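Local structure of peptidoglycan glycosyltransferase (Burkholderia ambifaria, 5UY7) at residues M484-V498 with V515-V529. The protein belongs to the penicillin-binding proteins, and its modelled part adopts the penicillin-binding transpeptidase fold of the beta-lactamase clan. Numbering follows the deposited sequence.
Sequences MAPMPNPRIVVAVSV and VFSAIAGDTMRALNV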
ATOM      1  N   MET A 484       7.757   0.618  -1.546  1.00 13.14           N
ATOM      2  CA  MET A 484       8.812  -0.385  -1.695  1.00 14.92           C
ATOM      3  C   MET A 484      10.032   0.279  -2.316  1.00 13.48           C
ATOM      4  O   MET A 484       9.926   1.333  -2.944  1.00 15.10           O
ATOM      5  CB  MET A 484       8.318  -1.562  -2.548  1.00 11.25           C
ATOM      6  CG  MET A 484       7.918  -1.137  -3.982  1.00 13.07           C
ATOM      7  SD  MET A 484       6.935  -2.365  -4.879  1.00 14.86           S
ATOM      8  CE  MET A 484       5.382  -2.233  -3.967  1.00 15.34           C
ATOM      9  N   ALA A 485      11.204  -0.328  -2.106  1.00 11.60           N
ATOM     10  CA  ALA A 485      12.461   0.294  -2.506  1.00 14.50           C
ATOM     11  C   ALA A 485      13.529  -0.781  -2.622  1.00 14.48           C
ATOM     12  O   ALA A 485      13.517  -1.733  -1.842  1.00 14.56           O
ATOM     13  CB  ALA A 485      12.904   1.351  -1.479  1.00 16.41           C
ATOM     14  N   PRO A 486      14.471  -0.653  -3.558  1.00 14.27           N
ATOM     15  CA  PRO A 486      14.542   0.348  -4.620  1.00 15.52           C
ATOM     16  C   PRO A 486      13.882  -0.216  -5.864  1.00 20.28           C
ATOM     17  O   PRO A 486      13.904  -1.426  -6.064  1.00 23.22           O
ATOM     18  CB  PRO A 486      16.047   0.530  -4.827  1.00 17.36           C
ATOM     19  CG  PRO A 486      16.621  -0.824  -4.534  1.00 17.85           C
ATOM     20  CD  PRO A 486      15.694  -1.480  -3.516  1.00 15.76           C
ATOM     21  N   MET A 487      13.333   0.629  -6.690  1.00 14.22           N
ATOM     22  CA  MET A 487      12.835   0.143  -7.961  1.00 15.60           C
ATOM     23  C   MET A 487      14.002  -0.005  -8.935  1.00 20.45           C
ATOM     24  O   MET A 487      15.022   0.686  -8.805  1.00 19.53           O
ATOM     25  CB  MET A 487      11.798   1.114  -8.512  1.00 15.89           C
ATOM     26  CG  MET A 487      10.611   1.338  -7.581  1.00 21.80           C
ATOM     27  SD  MET A 487       9.586  -0.142  -7.429  1.00 20.24           S
ATOM     28  CE  MET A 487       8.013   0.630  -6.995  1.00 15.45           C
ATOM     29  N   PRO A 488      13.877  -0.888  -9.942  1.00 19.28           N
ATOM     30  CA  PRO A 488      12.675  -1.665 -10.272  1.00 19.99           C
ATOM     31  C   PRO A 488      12.561  -3.008  -9.567  1.00 19.79           C
ATOM     32  O   PRO A 488      11.537  -3.678  -9.733  1.00 20.74           O
ATOM     33  CB  PRO A 488      12.831  -1.897 -11.760  1.00 21.39           C
ATOM     34  CG  PRO A 488      14.306  -2.081 -11.907  1.00 21.90           C
ATOM     35  CD  PRO A 488      14.941  -1.099 -10.938  1.00 23.25           C
ATOM     36  N   ASN A 489      13.584  -3.406  -8.809  1.00 17.12           N
ATOM     37  CA  ASN A 489      13.610  -4.709  -8.143  1.00 20.66           C
ATOM     38  C   ASN A 489      13.713  -4.489  -6.639  1.00 17.49           C
ATOM     39  O   ASN A 489      14.810  -4.548  -6.062  1.00 18.98           O
ATOM     40  CB  ASN A 489      14.762  -5.564  -8.662  1.00 21.19           C
ATOM     41  CG  ASN A 489      14.641  -5.839 -10.143  1.00 28.91           C
ATOM     42  OD1 ASN A 489      13.563  -6.185 -10.633  1.00 34.00           O
ATOM     43  ND2 ASN A 489      15.731  -5.657 -10.868  1.00 37.08           N
ATOM     44  N   PRO A 490      12.593  -4.265  -5.961  1.00 16.27           N
ATOM     45  CA  PRO A 490      12.678  -3.824  -4.566  1.00 13.66           C
ATOM     46  C   PRO A 490      13.195  -4.897  -3.630  1.00 14.10           C
ATOM     47  O   PRO A 490      13.005  -6.104  -3.833  1.00 17.50           O
ATOM     48  CB  PRO A 490      11.238  -3.429  -4.213  1.00 18.11           C
ATOM     49  CG  PRO A 490      10.379  -4.002  -5.295  1.00 20.31           C
ATOM     50  CD  PRO A 490      11.226  -4.164  -6.506  1.00 17.23           C
ATOM     51  N   ARG A 491      13.874  -4.416  -2.597  1.00 14.45           N
ATOM     52  CA  ARG A 491      14.385  -5.233  -1.510  1.00 14.72           C
ATOM     53  C   ARG A 491      13.474  -5.225  -0.297  1.00 16.15           C
ATOM     54  O   ARG A 491      13.390  -6.240   0.413  1.00 17.63           O
ATOM     55  CB  ARG A 491      15.769  -4.724  -1.100  1.00 20.13           C
ATOM     56  CG  ARG A 491      16.384  -5.483   0.051  1.00 28.19           C
ATOM     57  CD  ARG A 491      17.877  -5.566  -0.103  1.00 37.20           C
ATOM     58  NE  ARG A 491      18.486  -6.175   1.069  1.00 38.42           N
ATOM     59  CZ  ARG A 491      19.794  -6.243   1.265  1.00 30.69           C
ATOM     60  NH1 ARG A 491      20.616  -5.738   0.359  1.00 34.02           N
ATOM     61  NH2 ARG A 491      20.273  -6.811   2.363  1.00 35.90           N
ATOM     62  N   ILE A 492      12.800  -4.105  -0.035  1.00 14.77           N
ATOM     63  CA  ILE A 492      11.956  -3.981   1.145  1.00 11.87           C
ATOM     64  C   ILE A 492      10.602  -3.402   0.769  1.00 14.11           C
ATOM     65  O   ILE A 492      10.453  -2.681  -0.223  1.00 14.80           O
ATOM     66  CB  ILE A 492      12.613  -3.106   2.237  1.00 14.42           C
ATOM     67  CG1 ILE A 492      12.831  -1.675   1.720  1.00 14.86           C
ATOM     68  CG2 ILE A 492      13.918  -3.754   2.715  1.00 16.62           C
ATOM     69  CD1 ILE A 492      13.457  -0.740   2.774  1.00 15.95           C
ATOM     70  N   VAL A 493       9.606  -3.746   1.574  1.00 14.31           N
ATOM     71  CA  VAL A 493       8.341  -3.033   1.632  1.00 14.30           C
ATOM     72  C   VAL A 493       8.323  -2.287   2.951  1.00 13.04           C
ATOM     73  O   VAL A 493       8.708  -2.850   3.982  1.00 15.10           O
ATOM     74  CB  VAL A 493       7.148  -3.994   1.526  1.00 14.47           C
ATOM     75  CG1 VAL A 493       5.875  -3.323   2.035  1.00 15.14           C
ATOM     76  CG2 VAL A 493       6.984  -4.437   0.082  1.00 15.49           C
ATOM     77  N   VAL A 494       7.927  -1.015   2.916  1.00 12.87           N
ATOM     78  CA  VAL A 494       7.829  -0.188   4.114  1.00 14.11           C
ATOM     79  C   VAL A 494       6.400   0.304   4.239  1.00 11.78           C
ATOM     80  O   VAL A 494       5.858   0.892   3.298  1.00 14.59           O
ATOM     81  CB  VAL A 494       8.802   1.003   4.070  1.00 12.32           C
ATOM     82  CG1 VAL A 494       8.593   1.911   5.286  1.00 13.72           C
ATOM     83  CG2 VAL A 494      10.241   0.499   4.014  1.00 14.60           C
ATOM     84  N   ALA A 495       5.805   0.100   5.413  1.00 12.71           N
ATOM     85  CA  ALA A 495       4.431   0.504   5.677  1.00 13.40           C
ATOM     86  C   ALA A 495       4.425   1.370   6.922  1.00 15.49           C
ATOM     87  O   ALA A 495       4.980   0.975   7.950  1.00 17.03           O
ATOM     88  CB  ALA A 495       3.522  -0.720   5.871  1.00 16.66           C
ATOM     89  N   VAL A 496       3.809   2.551   6.829  1.00 14.60           N
ATOM     90  CA  VAL A 496       3.762   3.475   7.955  1.00 16.45           C
ATOM     91  C   VAL A 496       2.338   3.979   8.143  1.00 16.60           C
ATOM     92  O   VAL A 496       1.549   4.074   7.195  1.00 18.73           O
ATOM     93  CB  VAL A 496       4.732   4.667   7.777  1.00 19.95           C
ATOM     94  CG1 VAL A 496       6.174   4.183   7.666  1.00 18.64           C
ATOM     95  CG2 VAL A 496       4.347   5.505   6.559  1.00 22.43           C
ATOM     96  N   SER A 497       2.011   4.308   9.386  1.00 15.99           N
ATOM     97  CA  SER A 497       0.722   4.928   9.667  1.00 18.93           C
ATOM     98  C   SER A 497       0.874   5.867  10.850  1.00 20.32           C
ATOM     99  O   SER A 497       1.506   5.516  11.854  1.00 22.52           O
ATOM    100  CB  SER A 497      -0.344   3.874   9.951  1.00 24.70           C
ATOM    101  OG  SER A 497      -1.629   4.453   9.887  1.00 28.20           O
ATOM    102  N   VAL A 498       0.310   7.066  10.722  1.00 19.71           N
ATOM    103  CA  VAL A 498       0.321   8.066  11.784  1.00 18.78           C
ATOM    104  C   VAL A 498      -1.134   8.354  12.115  1.00 20.89           C
ATOM    105  O   VAL A 498      -1.886   8.845  11.260  1.00 24.62           O
ATOM    106  CB  VAL A 498       1.065   9.345  11.372  1.00 20.82           C
ATOM    107  CG1 VAL A 498       0.997  10.386  12.472  1.00 22.53           C
ATOM    108  CG2 VAL A 498       2.525   9.028  11.044  1.00 22.42           C
ATOM    109  N   VAL A 515       7.713   9.916   6.576  1.00 20.07           N
ATOM    110  CA  VAL A 515       8.104   8.804   7.437  1.00 19.14           C
ATOM    111  C   VAL A 515       8.519   7.607   6.594  1.00 16.77           C
ATOM    112  O   VAL A 515       9.534   6.955   6.859  1.00 17.20           O
ATOM    113  CB  VAL A 515       6.964   8.432   8.400  1.00 20.98           C
ATOM    114  CG1 VAL A 515       7.478   7.413   9.425  1.00 21.84           C
ATOM    115  CG2 VAL A 515       6.410   9.664   9.077  1.00 22.34           C
ATOM    116  N   PHE A 516       7.710   7.271   5.582  1.00 16.19           N
ATOM    117  CA  PHE A 516       8.117   6.244   4.631  1.00 15.36           C
ATOM    118  C   PHE A 516       9.488   6.567   4.045  1.00 17.01           C
ATOM    119  O   PHE A 516      10.382   5.708   3.989  1.00 14.80           O
ATOM    120  CB  PHE A 516       7.083   6.110   3.503  1.00 15.69           C
ATOM    121  CG  PHE A 516       7.615   5.375   2.295  1.00 15.13           C
ATOM    122  CD1 PHE A 516       7.547   3.987   2.228  1.00 15.21           C
ATOM    123  CD2 PHE A 516       8.220   6.068   1.244  1.00 15.15           C
ATOM    124  CE1 PHE A 516       8.050   3.302   1.141  1.00 15.39           C
ATOM    125  CE2 PHE A 516       8.740   5.380   0.146  1.00 16.74           C
ATOM    126  CZ  PHE A 516       8.645   4.001   0.094  1.00 17.60           C
ATOM    127  N   SER A 517       9.662   7.810   3.595  1.00 15.90           N
ATOM    128  CA  SER A 517      10.899   8.188   2.922  1.00 16.81           C
ATOM    129  C   SER A 517      12.098   8.018   3.842  1.00 16.98           C
ATOM    130  O   SER A 517      13.134   7.476   3.441  1.00 17.02           O
ATOM    131  CB  SER A 517      10.813   9.633   2.441  1.00 17.92           C
ATOM    132  OG  SER A 517      12.082  10.073   1.982  1.00 18.65           O
ATOM    133  N   ALA A 518      11.975   8.493   5.080  1.00 15.70           N
ATOM    134  CA  ALA A 518      13.080   8.403   6.025  1.00 17.03           C
ATOM    135  C   ALA A 518      13.423   6.950   6.326  1.00 17.99           C
ATOM    136  O   ALA A 518      14.594   6.559   6.307  1.00 16.64           O
ATOM    137  CB  ALA A 518      12.727   9.159   7.309  1.00 18.57           C
ATOM    138  N   ILE A 519      12.413   6.124   6.591  1.00 14.87           N
ATOM    139  CA  ILE A 519      12.697   4.736   6.932  1.00 14.49           C
ATOM    140  C   ILE A 519      13.265   3.994   5.732  1.00 14.96           C
ATOM    141  O   ILE A 519      14.230   3.235   5.860  1.00 15.20           O
ATOM    142  CB  ILE A 519      11.442   4.045   7.487  1.00 15.82           C
ATOM    143  CG1 ILE A 519      11.074   4.672   8.830  1.00 15.72           C
ATOM    144  CG2 ILE A 519      11.679   2.537   7.582  1.00 15.56           C
ATOM    145  CD1 ILE A 519       9.745   4.166   9.419  1.00 17.31           C
ATOM    146  N   ALA A 520      12.664   4.183   4.550  1.00 15.29           N
ATOM    147  CA  ALA A 520      13.155   3.496   3.359  1.00 14.07           C
ATOM    148  C   ALA A 520      14.589   3.906   3.038  1.00 16.34           C
ATOM    149  O   ALA A 520      15.452   3.055   2.792  1.00 16.02           O
ATOM    150  CB  ALA A 520      12.234   3.786   2.170  1.00 14.49           C
ATOM    151  N   GLY A 521      14.857   5.211   3.024  1.00 14.45           N
ATOM    152  CA  GLY A 521      16.202   5.673   2.712  1.00 16.33           C
ATOM    153  C   GLY A 521      17.227   5.239   3.744  1.00 17.06           C
ATOM    154  O   GLY A 521      18.325   4.783   3.398  1.00 16.79           O
ATOM    155  N   ASP A 522      16.884   5.385   5.027  1.00 14.74           N
ATOM    156  CA  ASP A 522      17.812   4.985   6.079  1.00 15.30           C
ATOM    157  C   ASP A 522      18.110   3.497   5.986  1.00 15.20           C
ATOM    158  O   ASP A 522      19.247   3.070   6.237  1.00 17.47           O
ATOM    159  CB  ASP A 522      17.250   5.312   7.464  1.00 16.41           C
ATOM    160  CG  ASP A 522      17.261   6.797   7.786  1.00 24.99           C
ATOM    161  OD1 ASP A 522      17.805   7.606   7.000  1.00 24.84           O
ATOM    162  OD2 ASP A 522      16.730   7.159   8.859  1.00 20.72           O
ATOM    163  N   THR A 523      17.091   2.693   5.661  1.00 16.09           N
ATOM    164  CA  THR A 523      17.285   1.250   5.541  1.00 15.51           C
ATOM    165  C   THR A 523      18.145   0.905   4.331  1.00 14.11           C
ATOM    166  O   THR A 523      19.053   0.073   4.441  1.00 16.69           O
ATOM    167  CB  THR A 523      15.930   0.537   5.471  1.00 14.86           C
ATOM    168  OG1 THR A 523      15.209   0.797   6.679  1.00 16.10           O
ATOM    169  CG2 THR A 523      16.118  -0.972   5.318  1.00 17.64           C
ATOM    170  N   MET A 524      17.879   1.525   3.171  1.00 15.15           N
ATOM    171  CA  MET A 524      18.766   1.347   2.019  1.00 18.64           C
ATOM    172  C   MET A 524      20.217   1.620   2.390  1.00 16.86           C
ATOM    173  O   MET A 524      21.115   0.832   2.068  1.00 17.89           O
ATOM    174  CB  MET A 524      18.368   2.275   0.869  1.00 21.75           C
ATOM    175  CG  MET A 524      16.993   2.106   0.303  1.00 26.70           C
ATOM    176  SD  MET A 524      16.854   0.686  -0.774  1.00 26.15           S
ATOM    177  CE  MET A 524      16.280  -0.545   0.403  1.00 29.52           C
ATOM    178  N   ARG A 525      20.476   2.760   3.036  1.00 15.20           N
ATOM    179  CA  ARG A 525      21.849   3.098   3.378  1.00 16.18           C
ATOM    180  C   ARG A 525      22.444   2.068   4.329  1.00 18.64           C
ATOM    181  O   ARG A 525      23.595   1.656   4.162  1.00 20.27           O
ATOM    182  CB  ARG A 525      21.921   4.502   3.988  1.00 19.11           C
ATOM    183  CG  ARG A 525      21.815   5.625   2.958  1.00 25.98           C
ATOM    184  CD  ARG A 525      21.953   7.002   3.629  1.00 24.73           C
ATOM    185  NE  ARG A 525      20.721   7.387   4.315  1.00 24.94           N
ATOM    186  CZ  ARG A 525      19.647   7.851   3.687  1.00 24.78           C
ATOM    187  NH1 ARG A 525      19.670   7.986   2.371  1.00 24.79           N
ATOM    188  NH2 ARG A 525      18.557   8.176   4.368  1.00 29.22           N
ATOM    189  N   ALA A 526      21.669   1.632   5.327  1.00 17.54           N
ATOM    190  CA  ALA A 526      22.210   0.704   6.313  1.00 17.81           C
ATOM    191  C   ALA A 526      22.537  -0.646   5.691  1.00 18.33           C
ATOM    192  O   ALA A 526      23.455  -1.339   6.159  1.00 20.60           O
ATOM    193  CB  ALA A 526      21.226   0.536   7.471  1.00 18.74           C
ATOM    194  N   LEU A 527      21.823  -1.019   4.636  1.00 16.52           N
ATOM    195  CA  LEU A 527      22.028  -2.279   3.929  1.00 17.44           C
ATOM    196  C   LEU A 527      23.008  -2.163   2.772  1.00 18.19           C
ATOM    197  O   LEU A 527      23.168  -3.131   2.020  1.00 21.35           O
ATOM    198  CB  LEU A 527      20.694  -2.807   3.404  1.00 18.12           C
ATOM    199  CG  LEU A 527      19.703  -3.152   4.509  1.00 20.43           C
ATOM    200  CD1 LEU A 527      18.402  -3.634   3.902  1.00 20.18           C
ATOM    201  CD2 LEU A 527      20.289  -4.191   5.464  1.00 28.60           C
ATOM    202  N   ASN A 528      23.661  -1.009   2.615  1.00 16.77           N
ATOM    203  CA  ASN A 528      24.641  -0.780   1.548  1.00 17.21           C
ATOM    204  C   ASN A 528      24.031  -0.908   0.160  1.00 21.33           C
ATOM    205  O   ASN A 528      24.726  -1.272  -0.793  1.00 24.26           O
ATOM    206  CB  ASN A 528      25.846  -1.720   1.670  1.00 18.28           C
ATOM    207  CG  ASN A 528      26.585  -1.552   2.973  1.00 20.25           C
ATOM    208  OD1 ASN A 528      26.813  -0.432   3.441  1.00 22.79           O
ATOM    209  ND2 ASN A 528      27.006  -2.673   3.557  1.00 25.29           N
ATOM    210  N   VAL A 529      22.745  -0.615   0.028  1.00 19.48           N
ATOM    211  CA  VAL A 529      22.145  -0.606  -1.312  1.00 19.18           C
ATOM    212  C   VAL A 529      22.706   0.579  -2.085  1.00 18.44           C
ATOM    213  O   VAL A 529      22.646   1.717  -1.593  1.00 21.79           O
ATOM    214  CB  VAL A 529      20.631  -0.520  -1.218  1.00 19.78           C
ATOM    215  CG1 VAL A 529      20.030  -0.448  -2.626  1.00 21.79           C
ATOM    216  CG2 VAL A 529      20.082  -1.694  -0.415  1.00 19.16           C
TER
HETATM  217  O   HOH W   1      23.250  -4.598  -0.292  1.00 36.93           O
HETATM  218  O   HOH W   2      22.974  -5.874   2.584  1.00 38.23           O
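Strand 492-498 runs roughly antiparallel to helix 515-526; their axes approach to 8.3 Å, with 148° between their N-to-C directions, and the CA atoms of Val496 and Phe516 lie nearest each other, 6.1 Å apart. No direct hydrogen bond joins the segments; apolar side chains make the interface. Beta-branched residues suit the strand: Val494 lodges CG1 against Ile519 CG2 (3.9 Å), and its CB meets Phe516 CD1 (3.7 Å). The Phe516 ring reaches the strands because CG stands anti to the backbone N (chi1 163°), bringing its edge to Val494 O and Met484 N. Toward the start of the strand, Ile492 CD1 touches Thr523 CG2 (3.7 Å), while the Thr523 hydroxyl bonds Ile519 O of its own helix. The unbranched Met524 thioether bends at chi2 and chi3, laying SD against Pro486 CD (3.7 Å) and CE against Ile492 CD1. Where Arg491 and Ile492 form a classic beta bulge opposite Ala485, the Arg491 chain, bent at chi2 (146°), carries its guanidinium past Leu527, whose CD1 lies over one face; two waters link NH1 and NH2 to Leu527 O. Past Ala526 a Schellman motif closes the helix, Asn528 being the C-prime residue with the positive phi that asparagine tolerates well, and Val529 N bonding Met524 O. The helix packs on the five-stranded antiparallel sheet, Val515 and Ile519 also touching helix 201-217, while helices 390-401 and 428-442 cover Met484 and Pro490.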